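Local coordinates for protein predicted metal-dependent hydrolase of the TIM-barrel fold (Lactobacillus casei, PDB 2QPX) that binds two zinc ions in a TIM-barrel fold and is probably a metal-dependent hydrolase of the amidohydrolase family, its substrate unknown, at residues A[123-128]-A[371-376]; A[299-304]-A[331-336]; A[339-344]-A[354-359]. All coordinates share one frame; numbering follows the deposited sequence. Where two conformers were deposited one is given.

Contact 1 of 3, residues A[123-128]-A[371-376]; sequences PVKAIY and ERELRV. With EDO (1,2-ethanediol), chain D.
Glu373 reaches from the C-terminal tail to Pro123 and Lys125, at the start of strand 124-127. Its CB leads to CG, which is the atom that meets Pro123: CG of Glu373 lies 3.9 Å from CG of the proline ring, the two side chains crossing obliquely. Beyond CG the chain bends at chi2 (77°), and this bend turns the carboxylate toward the lysine. Glu373 CD lies 3.5 Å from Lys125 NZ. Glu373 OE1 stays further off, 3.9 Å from Lys125 NZ. OE2 makes the bond: Lys125 NZ donates to Glu373 OE2 at 2.8 Å, a hydrogen-bonded salt bridge. The ammonium group does not lie in the carboxylate plane. It meets OE2 from above, 62° out of that plane. The lysine comes from the opposite direction to the glutamate, and Lys125 CE lies 3.5 Å from Glu373 OE2. NZ has a second partner, the side-chain oxygen of Gln370, so two acceptors from the same tail hold the lysine tip. The contact is small and lies at the surface. Next to it an ethanediol, probably from the crystallisation liquor, takes a hydrogen bond from Val124 N through O2 and gives one to Val124 O through O1. The strand itself pairs in parallel with strand 95-101, where Glu97 touches both Lys125 and Glu373. Val124 packs on helix 113-120. The contact joins the tail after helix 349-367 to strand 124-127, which also bonds through the backbone of Ala126 to Val164.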
loop_
_atom_site.group_PDB
_atom_site.type_symbol
_atom_site.label_atom_id
_atom_site.label_comp_id
_atom_site.label_asym_id
_atom_site.label_seq_id
_atom_site.Cartn_x
_atom_site.Cartn_y
_atom_site.Cartn_z
ATOM N N PRO A 123 9.804 21.439 -29.327
ATOM C CA PRO A 123 8.994 20.547 -30.157
ATOM C C PRO A 123 7.892 19.807 -29.400
ATOM O O PRO A 123 8.047 19.469 -28.218
ATOM C CB PRO A 123 10.013 19.571 -30.732
ATOM C CG PRO A 123 11.212 19.686 -29.856
ATOM C CD PRO A 123 11.231 21.091 -29.355
ATOM N N VAL A 124 6.803 19.543 -30.118
ATOM C CA VAL A 124 5.595 18.911 -29.572
ATOM C C VAL A 124 5.139 17.868 -30.591
ATOM O O VAL A 124 4.978 18.194 -31.776
ATOM C CB VAL A 124 4.462 19.951 -29.336
ATOM C CG1 VAL A 124 3.168 19.282 -28.824
ATOM C CG2 VAL A 124 4.950 21.066 -28.381
ATOM N N LYS A 125 4.992 16.620 -30.150
ATOM C CA LYS A 125 4.543 15.527 -31.011
ATOM C C LYS A 125 3.306 14.863 -30.403
ATOM O O LYS A 125 2.989 15.051 -29.220
ATOM C CB LYS A 125 5.635 14.504 -31.212
ATOM C CG LYS A 125 6.980 15.150 -31.620
ATOM C CD LYS A 125 7.536 14.678 -32.866
ATOM C CE LYS A 125 8.859 15.394 -33.181
ATOM N NZ LYS A 125 9.901 14.422 -33.739
ATOM N N ALA A 126 2.608 14.087 -31.227
ATOM C CA ALA A 126 1.328 13.467 -30.862
ATOM C C ALA A 126 1.475 11.987 -30.506
ATOM O O ALA A 126 2.177 11.211 -31.174
ATOM C CB ALA A 126 0.340 13.583 -32.051
ATOM N N ILE A 127 0.699 11.604 -29.506
ATOM C CA ILE A 127 0.431 10.213 -29.069
ATOM C C ILE A 127 -0.998 9.862 -29.474
ATOM O O ILE A 127 -1.926 10.653 -29.285
ATOM C CB ILE A 127 0.600 10.033 -27.531
ATOM C CG1 ILE A 127 2.063 10.335 -27.092
ATOM C CG2 ILE A 127 0.125 8.642 -27.031
ATOM C CD1 ILE A 127 3.124 9.302 -27.500
ATOM N N TYR A 128 -1.158 8.679 -30.073
ATOM C CA TYR A 128 -2.429 8.218 -30.655
ATOM C C TYR A 128 -3.256 7.515 -29.605
ATOM O O TYR A 128 -2.916 6.418 -29.158
ATOM C CB TYR A 128 -2.101 7.231 -31.758
ATOM C CG TYR A 128 -3.246 6.678 -32.591
ATOM C CD1 TYR A 128 -4.094 5.684 -32.138
ATOM C CD2 TYR A 128 -3.448 7.132 -33.881
ATOM C CE1 TYR A 128 -5.112 5.190 -32.946
ATOM C CE2 TYR A 128 -4.430 6.615 -34.703
ATOM C CZ TYR A 128 -5.282 5.639 -34.220
ATOM O OH TYR A 128 -6.296 5.103 -34.983
ATOM N N GLU A 371 15.767 11.016 -30.207
ATOM C CA GLU A 371 17.165 11.381 -29.896
ATOM C C GLU A 371 17.561 12.728 -30.461
ATOM O O GLU A 371 18.210 13.540 -29.786
ATOM C CB GLU A 371 18.135 10.309 -30.389
ATOM C CG GLU A 371 17.968 8.957 -29.708
ATOM C CD GLU A 371 17.068 7.962 -30.451
ATOM O OE1 GLU A 371 16.222 8.361 -31.288
ATOM O OE2 GLU A 371 17.248 6.750 -30.207
ATOM N N ARG A 372 17.158 12.989 -31.684
ATOM C CA ARG A 372 17.521 14.255 -32.322
ATOM C C ARG A 372 17.075 15.521 -31.567
ATOM O O ARG A 372 17.813 16.520 -31.489
ATOM C CB ARG A 372 16.966 14.251 -33.741
ATOM C CG ARG A 372 17.206 15.488 -34.544
ATOM C CD ARG A 372 16.646 15.234 -35.943
ATOM N NE ARG A 372 17.471 14.273 -36.662
ATOM C CZ ARG A 372 17.102 13.650 -37.777
ATOM N N GLU A 373 15.874 15.472 -30.995
ATOM C CA GLU A 373 15.309 16.595 -30.282
ATOM C C GLU A 373 16.006 16.854 -28.962
ATOM O O GLU A 373 15.951 17.973 -28.417
ATOM C CB GLU A 373 13.801 16.319 -30.044
ATOM C CG GLU A 373 12.900 16.500 -31.280
ATOM C CD GLU A 373 12.927 15.393 -32.323
ATOM O OE1 GLU A 373 13.449 14.264 -32.080
ATOM O OE2 GLU A 373 12.388 15.651 -33.421
ATOM N N LEU A 374 16.629 15.827 -28.399
ATOM C CA LEU A 374 17.290 15.941 -27.104
ATOM C C LEU A 374 18.791 16.260 -27.210
ATOM O O LEU A 374 19.499 16.328 -26.214
ATOM C CB LEU A 374 17.000 14.693 -26.239
ATOM C CG LEU A 374 15.799 14.903 -25.325
ATOM C CD1 LEU A 374 16.125 15.931 -24.214
ATOM C CD2 LEU A 374 14.559 15.332 -26.100
ATOM N N ARG A 375 19.281 16.453 -28.430
ATOM C CA ARG A 375 20.660 16.891 -28.624
ATOM C C ARG A 375 20.896 18.274 -28.033
ATOM O O ARG A 375 20.091 19.184 -28.220
ATOM C CB ARG A 375 20.969 16.970 -30.105
ATOM C CG ARG A 375 21.049 15.640 -30.772
ATOM C CD ARG A 375 21.418 15.830 -32.230
ATOM N NE ARG A 375 20.388 16.616 -32.908
ATOM C CZ ARG A 375 20.488 17.135 -34.126
ATOM N NH1 ARG A 375 21.589 16.974 -34.844
ATOM N NH2 ARG A 375 19.472 17.830 -34.616
ATOM N N VAL A 376 22.030 18.426 -27.364
ATOM C CA VAL A 376 22.417 19.701 -26.756
ATOM C C VAL A 376 22.921 20.679 -27.817
ATOM O O VAL A 376 23.781 20.344 -28.639
ATOM C CB VAL A 376 23.491 19.498 -25.686
ATOM C CG1 VAL A 376 24.176 20.814 -25.353
ATOM C CG2 VAL A 376 22.862 18.881 -24.440
ATOM O OXT VAL A 376 22.458 21.828 -27.878
HETATM C C1 EDO D . 4.804 20.519 -33.751
HETATM O O1 EDO D . 4.867 19.149 -34.207
HETATM C C2 EDO D . 6.180 21.143 -33.902
HETATM O O2 EDO D . 7.143 20.555 -33.017
#

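Contact 2 of 3, residues A[299-304]-A[331-336]; sequences RVFNEA and RQFKQA
Phe301 of helix 297-304 meets Phe333 and Ala336 of helix 323-342. The two rings form an offset edge-to-face pair, with the edge of Phe301 toward the face of Phe333. Their planes stand at 87° and their centroids are 5.7 Å apart. The closest atoms are Phe301 CD1 and Phe333 CE1, at 4.0 Å. Nearer the backbone, CB of Phe301 touches the methyl CB of Ala336 at 3.9 Å. The small alanine lies where the two segments come closest, with the CA atoms of Phe301 and Ala336 6.6 Å apart. Phe301 holds its ring anti to the backbone N (chi1 -179°), which carries CD1 to the Phe333 ring while CB stays against Ala336.

A water bridges the two helices, 2.9 Å from Asn302 OD1 and 2.8 Å from Ala336 O. Asn302 OD1 also accepts a hydrogen bond from His340 ND1, and the His340 ring makes an edge-to-face pair with Phe301. Ile359 of helix 349-367 packs on both phenylalanines, and Phe315 meets the Phe333 ring, planes at about 60°. Further out, Arg299 and Glu303 form salt bridges with Glu306 and Arg270 of the second subunit, so helix 297-304 also serves the subunit interface. The contact is buried helix-to-helix packing in the outer layer of the TIM barrel, the fold of the amidohydrolase family.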
loop_
_atom_site.group_PDB
_atom_site.type_symbol
_atom_site.label_atom_id
_atom_site.label_comp_id
_atom_site.label_asym_id
_atom_site.label_seq_id
_atom_site.Cartn_x
_atom_site.Cartn_y
_atom_site.Cartn_z
ATOM N N ARG A 299 8.399 10.735 -1.454
ATOM C CA ARG A 299 8.186 9.394 -0.886
ATOM C C ARG A 299 7.652 8.422 -1.917
ATOM O O ARG A 299 8.076 7.262 -1.956
ATOM C CB ARG A 299 7.326 9.413 0.366
ATOM C CG ARG A 299 5.865 9.493 0.219
ATOM C CD ARG A 299 5.148 9.424 1.619
ATOM N NE ARG A 299 5.551 10.595 2.384
ATOM C CZ ARG A 299 4.944 11.765 2.367
ATOM N NH1 ARG A 299 3.800 11.959 1.698
ATOM N NH2 ARG A 299 5.473 12.755 3.081
ATOM N N VAL A 300 6.771 8.893 -2.803
ATOM C CA VAL A 300 6.289 8.064 -3.918
ATOM C C VAL A 300 7.397 7.686 -4.881
ATOM O O VAL A 300 7.511 6.515 -5.267
ATOM C CB VAL A 300 5.058 8.689 -4.634
ATOM C CG1 VAL A 300 4.707 7.913 -5.904
ATOM C CG2 VAL A 300 3.864 8.699 -3.645
ATOM N N PHE A 301 8.287 8.625 -5.222
ATOM C CA PHE A 301 9.424 8.280 -6.037
ATOM C C PHE A 301 10.260 7.199 -5.361
ATOM O O PHE A 301 10.649 6.187 -5.977
ATOM C CB PHE A 301 10.279 9.514 -6.349
ATOM C CG PHE A 301 11.443 9.198 -7.219
ATOM C CD1 PHE A 301 11.299 9.190 -8.603
ATOM C CD2 PHE A 301 12.649 8.830 -6.677
ATOM C CE1 PHE A 301 12.364 8.813 -9.409
ATOM C CE2 PHE A 301 13.700 8.440 -7.481
ATOM C CZ PHE A 301 13.571 8.440 -8.826
ATOM N N ASN A 302 10.574 7.411 -4.081
ATOM C CA ASN A 302 11.404 6.464 -3.383
ATOM C C ASN A 302 10.775 5.075 -3.367
ATOM O O ASN A 302 11.449 4.071 -3.580
ATOM C CB ASN A 302 11.632 6.909 -1.943
ATOM C CG ASN A 302 12.462 8.167 -1.812
ATOM O OD1 ASN A 302 13.186 8.556 -2.735
ATOM N ND2 ASN A 302 12.371 8.814 -0.628
ATOM N N GLU A 303 9.494 5.018 -3.070
ATOM C CA GLU A 303 8.779 3.741 -3.012
ATOM C C GLU A 303 8.773 3.055 -4.391
ATOM O O GLU A 303 8.995 1.848 -4.494
ATOM C CB GLU A 303 7.340 3.931 -2.520
ATOM C CG GLU A 303 7.196 4.301 -1.052
ATOM C CD GLU A 303 5.799 4.805 -0.688
ATOM O OE1 GLU A 303 4.819 4.458 -1.391
ATOM O OE2 GLU A 303 5.683 5.581 0.309
ATOM N N ALA A 304 8.575 3.870 -5.423
ATOM C CA ALA A 304 8.506 3.423 -6.816
ATOM C C ALA A 304 9.774 2.722 -7.299
ATOM O O ALA A 304 9.698 1.829 -8.133
ATOM C CB ALA A 304 8.168 4.624 -7.743
ATOM N N ARG A 331 9.109 20.625 -10.957
ATOM C CA ARG A 331 9.735 21.038 -9.706
ATOM C C ARG A 331 9.700 19.917 -8.680
ATOM O O ARG A 331 10.732 19.620 -8.051
ATOM C CB ARG A 331 9.090 22.288 -9.122
ATOM C CG ARG A 331 9.826 22.711 -7.851
ATOM C CD ARG A 331 9.501 24.125 -7.464
ATOM N NE ARG A 331 10.165 25.074 -8.345
ATOM C CZ ARG A 331 9.864 26.369 -8.416
ATOM N NH1 ARG A 331 8.906 26.879 -7.658
ATOM N NH2 ARG A 331 10.530 27.146 -9.248
ATOM N N GLN A 332 8.544 19.275 -8.528
ATOM C CA GLN A 332 8.435 18.240 -7.495
ATOM C C GLN A 332 9.243 17.004 -7.870
ATOM O O GLN A 332 9.839 16.347 -7.007
ATOM C CB GLN A 332 6.979 17.850 -7.223
ATOM C CG GLN A 332 6.121 19.012 -6.736
ATOM C CD GLN A 332 6.696 19.772 -5.565
ATOM O OE1 GLN A 332 7.354 20.785 -5.764
ATOM N NE2 GLN A 332 6.532 19.236 -4.337
ATOM N N PHE A 333 9.251 16.642 -9.141
ATOM C CA PHE A 333 10.026 15.501 -9.597
ATOM C C PHE A 333 11.540 15.754 -9.464
ATOM O O PHE A 333 12.279 14.905 -8.973
ATOM C CB PHE A 333 9.639 15.141 -11.024
ATOM C CG PHE A 333 10.126 13.782 -11.474
ATOM C CD1 PHE A 333 9.417 12.625 -11.139
ATOM C CD2 PHE A 333 11.263 13.649 -12.214
ATOM C CE1 PHE A 333 9.834 11.392 -11.553
ATOM C CE2 PHE A 333 11.700 12.393 -12.646
ATOM C CZ PHE A 333 10.986 11.278 -12.333
ATOM N N LYS A 334 11.999 16.927 -9.888
ATOM C CA LYS A 334 13.416 17.246 -9.771
ATOM C C LYS A 334 13.839 17.275 -8.297
ATOM O O LYS A 334 14.912 16.751 -7.942
ATOM C CB LYS A 334 13.754 18.538 -10.500
ATOM C CG LYS A 334 13.880 18.343 -11.999
ATOM C CD LYS A 334 14.415 19.584 -12.715
ATOM C CE LYS A 334 14.909 19.201 -14.102
ATOM N NZ LYS A 334 15.728 20.276 -14.798
ATOM N N GLN A 335 12.999 17.816 -7.406
ATOM C CA GLN A 335 13.276 17.764 -5.960
ATOM C C GLN A 335 13.381 16.322 -5.459
ATOM O O GLN A 335 14.275 15.978 -4.643
ATOM C CB GLN A 335 12.214 18.530 -5.182
ATOM C CG GLN A 335 12.404 18.480 -3.690
ATOM C CD GLN A 335 11.351 19.269 -2.945
ATOM O OE1 GLN A 335 11.635 20.324 -2.317
ATOM N NE2 GLN A 335 10.138 18.782 -3.002
ATOM N N ALA A 336 12.484 15.457 -5.940
ATOM C CA ALA A 336 12.518 14.042 -5.546
ATOM C C ALA A 336 13.825 13.395 -5.959
ATOM O O ALA A 336 14.372 12.555 -5.222
ATOM C CB ALA A 336 11.317 13.291 -6.131
HETATM O O HOH W 1 12.987 11.419 -3.067
#

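Contact 3 of 3, residues A[339-344]-A[354-359]; sequences AHFNQL and AWINAI
Phe341, near the end of helix 323-342, lays its ring against Trp355 and Ile356 of helix 349-367, with Ile359 at its edge and His340 over the other face. This is apolar packing between consecutive helices of the TIM-barrel fold, on the outside of the barrel and away from the zinc site. Phe341 has the most surface buried by the contact, followed by Trp355 and Ile356. The ring of Phe341 points toward helix 349-367 with CG anti to the carbonyl carbon (chi1 -72°). Ile356 slides past it in the opposite direction. The tightest touch is between CD2 of Phe341 and CG1 of Ile356, at 3.5 Å, and CD1 of Ile356 lies 3.8 Å from the same CD2. Trp355 crosses Phe341 at about a right angle. Trp355 CE3, in the six-membered ring, lies 3.9 Å from Phe341 CE1. Phe341 CZ, the far end of the phenyl ring, is 4.0 Å from Ile359 CD1, which sits at the ring edge near its plane. Cutting Phe341 back to an alanine is likely to open a gap beside Ile356 and to take from Trp355 and Ile359 one of the surfaces they pack on.

His340 places its CD2 above the centre of the Phe341 ring. Tyr310 stacks on Trp355 and also meets Phe341. His57 of the third subunit makes an edge-to-face pair with Trp355, which links this packing to the assembly. The last touch is made by Leu344, whose CD2 methyl meets the edge of the indole at CZ3 of Trp355, 4.2 Å away.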
loop_
_atom_site.group_PDB
_atom_site.type_symbol
_atom_site.label_atom_id
_atom_site.label_comp_id
_atom_site.label_asym_id
_atom_site.label_seq_id
_atom_site.Cartn_x
_atom_site.Cartn_y
_atom_site.Cartn_z
ATOM N N ALA A 339 16.686 14.479 -3.595
ATOM C CA ALA A 339 16.530 13.901 -2.273
ATOM C C ALA A 339 16.867 12.417 -2.311
ATOM O O ALA A 339 17.454 11.898 -1.393
ATOM C CB ALA A 339 15.108 14.112 -1.744
ATOM N N HIS A 340 16.524 11.745 -3.402
ATOM C CA HIS A 340 16.767 10.316 -3.511
ATOM C C HIS A 340 18.242 10.015 -3.743
ATOM O O HIS A 340 18.840 9.145 -3.087
ATOM C CB HIS A 340 15.965 9.726 -4.672
ATOM C CG HIS A 340 16.120 8.237 -4.804
ATOM N ND1 HIS A 340 15.447 7.343 -3.991
ATOM C CD2 HIS A 340 16.920 7.492 -5.606
ATOM C CE1 HIS A 340 15.789 6.113 -4.336
ATOM N NE2 HIS A 340 16.676 6.169 -5.315
ATOM N N PHE A 341 18.808 10.670 -4.728
ATOM C CA PHE A 341 20.147 10.333 -5.152
ATOM C C PHE A 341 21.254 10.920 -4.284
ATOM O O PHE A 341 22.348 10.327 -4.235
ATOM C CB PHE A 341 20.383 10.697 -6.604
ATOM C CG PHE A 341 19.660 9.790 -7.561
ATOM C CD1 PHE A 341 20.065 8.483 -7.738
ATOM C CD2 PHE A 341 18.532 10.229 -8.228
ATOM C CE1 PHE A 341 19.359 7.636 -8.597
ATOM C CE2 PHE A 341 17.841 9.408 -9.082
ATOM C CZ PHE A 341 18.249 8.113 -9.272
ATOM N N ASN A 342 21.008 12.011 -3.584
ATOM C CA ASN A 342 22.106 12.605 -2.781
ATOM C C ASN A 342 22.681 11.587 -1.816
ATOM O O ASN A 342 23.883 11.482 -1.724
ATOM C CB ASN A 342 21.648 13.828 -1.997
ATOM C CG ASN A 342 21.760 15.121 -2.788
ATOM O OD1 ASN A 342 22.210 15.131 -3.925
ATOM N ND2 ASN A 342 21.347 16.240 -2.166
ATOM N N GLN A 343 21.840 10.822 -1.119
ATOM C CA GLN A 343 22.358 9.918 -0.085
ATOM C C GLN A 343 22.296 8.441 -0.486
ATOM O O GLN A 343 22.493 7.558 0.349
ATOM C CB GLN A 343 21.583 10.116 1.223
ATOM N N LEU A 344 22.001 8.171 -1.741
ATOM C CA LEU A 344 21.864 6.784 -2.190
ATOM C C LEU A 344 23.218 6.086 -2.035
ATOM O O LEU A 344 24.220 6.627 -2.527
ATOM C CB LEU A 344 21.452 6.732 -3.636
ATOM C CG LEU A 344 20.872 5.414 -4.133
ATOM C CD1 LEU A 344 19.522 5.087 -3.468
ATOM C CD2 LEU A 344 20.799 5.496 -5.628
ATOM N N ALA A 354 24.151 9.467 -14.423
ATOM C CA ALA A 354 23.709 8.605 -15.546
ATOM C C ALA A 354 22.241 8.196 -15.359
ATOM O O ALA A 354 21.448 8.291 -16.286
ATOM C CB ALA A 354 24.586 7.354 -15.663
ATOM N N TRP A 355 21.882 7.826 -14.133
ATOM C CA TRP A 355 20.508 7.429 -13.839
ATOM C C TRP A 355 19.540 8.604 -13.909
ATOM O O TRP A 355 18.425 8.490 -14.482
ATOM C CB TRP A 355 20.463 6.720 -12.499
ATOM C CG TRP A 355 20.966 5.288 -12.538
ATOM C CD1 TRP A 355 21.008 4.466 -13.618
ATOM C CD2 TRP A 355 21.376 4.512 -11.422
ATOM N NE1 TRP A 355 21.428 3.206 -13.242
ATOM C CE2 TRP A 355 21.636 3.198 -11.895
ATOM C CE3 TRP A 355 21.514 4.777 -10.061
ATOM C CZ2 TRP A 355 22.084 2.185 -11.068
ATOM C CZ3 TRP A 355 21.968 3.743 -9.229
ATOM C CH2 TRP A 355 22.210 2.468 -9.742
ATOM N N ILE A 356 19.956 9.761 -13.379
ATOM C CA ILE A 356 19.127 10.975 -13.470
ATOM C C ILE A 356 18.870 11.349 -14.954
ATOM O O ILE A 356 17.728 11.654 -15.348
ATOM C CB ILE A 356 19.781 12.135 -12.632
ATOM C CG1 ILE A 356 19.626 11.856 -11.144
ATOM C CG2 ILE A 356 19.200 13.516 -13.077
ATOM C CD1 ILE A 356 20.583 12.672 -10.217
ATOM N N ASN A 357 19.912 11.312 -15.780
ATOM C CA ASN A 357 19.761 11.575 -17.182
ATOM C C ASN A 357 18.764 10.579 -17.858
ATOM O O ASN A 357 17.941 10.980 -18.672
ATOM C CB ASN A 357 21.107 11.547 -17.907
ATOM C CG ASN A 357 21.875 12.842 -17.799
ATOM O OD1 ASN A 357 21.298 13.921 -17.853
ATOM N ND2 ASN A 357 23.213 12.730 -17.717
ATOM N N ALA A 358 18.893 9.296 -17.524
ATOM C CA ALA A 358 18.024 8.243 -18.047
ATOM C C ALA A 358 16.569 8.605 -17.767
ATOM O O ALA A 358 15.712 8.622 -18.656
ATOM C CB ALA A 358 18.417 6.898 -17.395
ATOM N N ILE A 359 16.304 8.906 -16.502
ATOM C CA ILE A 359 14.937 9.125 -16.043
ATOM C C ILE A 359 14.306 10.388 -16.667
ATOM O O ILE A 359 13.150 10.373 -17.105
ATOM C CB ILE A 359 14.903 9.209 -14.525
ATOM C CG1 ILE A 359 15.382 7.886 -13.880
ATOM C CG2 ILE A 359 13.513 9.579 -14.004
ATOM C CD1 ILE A 359 15.689 7.957 -12.355
#

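Contacts 2 and 3 share helix 323-342 and pack against each other through apolar touches and a probable hydrogen bond, His340 ND1 to Asn302 OD1 at 2.9 Å; their centres are 10 Å apart. Phe333 CZ lies 3.5 Å from Ile359 CG2, and Phe301 CE2 lies 3.6 Å from His340 CG. Contact 1 touches neither, its nearest atoms being about 10 Å from contact 2 and about 8 Å from contact 3. Both others nest in the loop it closes. No contact supplies a zinc ligand. The side chain of Lys125 is about 11 Å from that of His18, and that of Phe333 about 11 Å from those of Asp318 and His264. Contacts 2 and 3 both touch the third subunit.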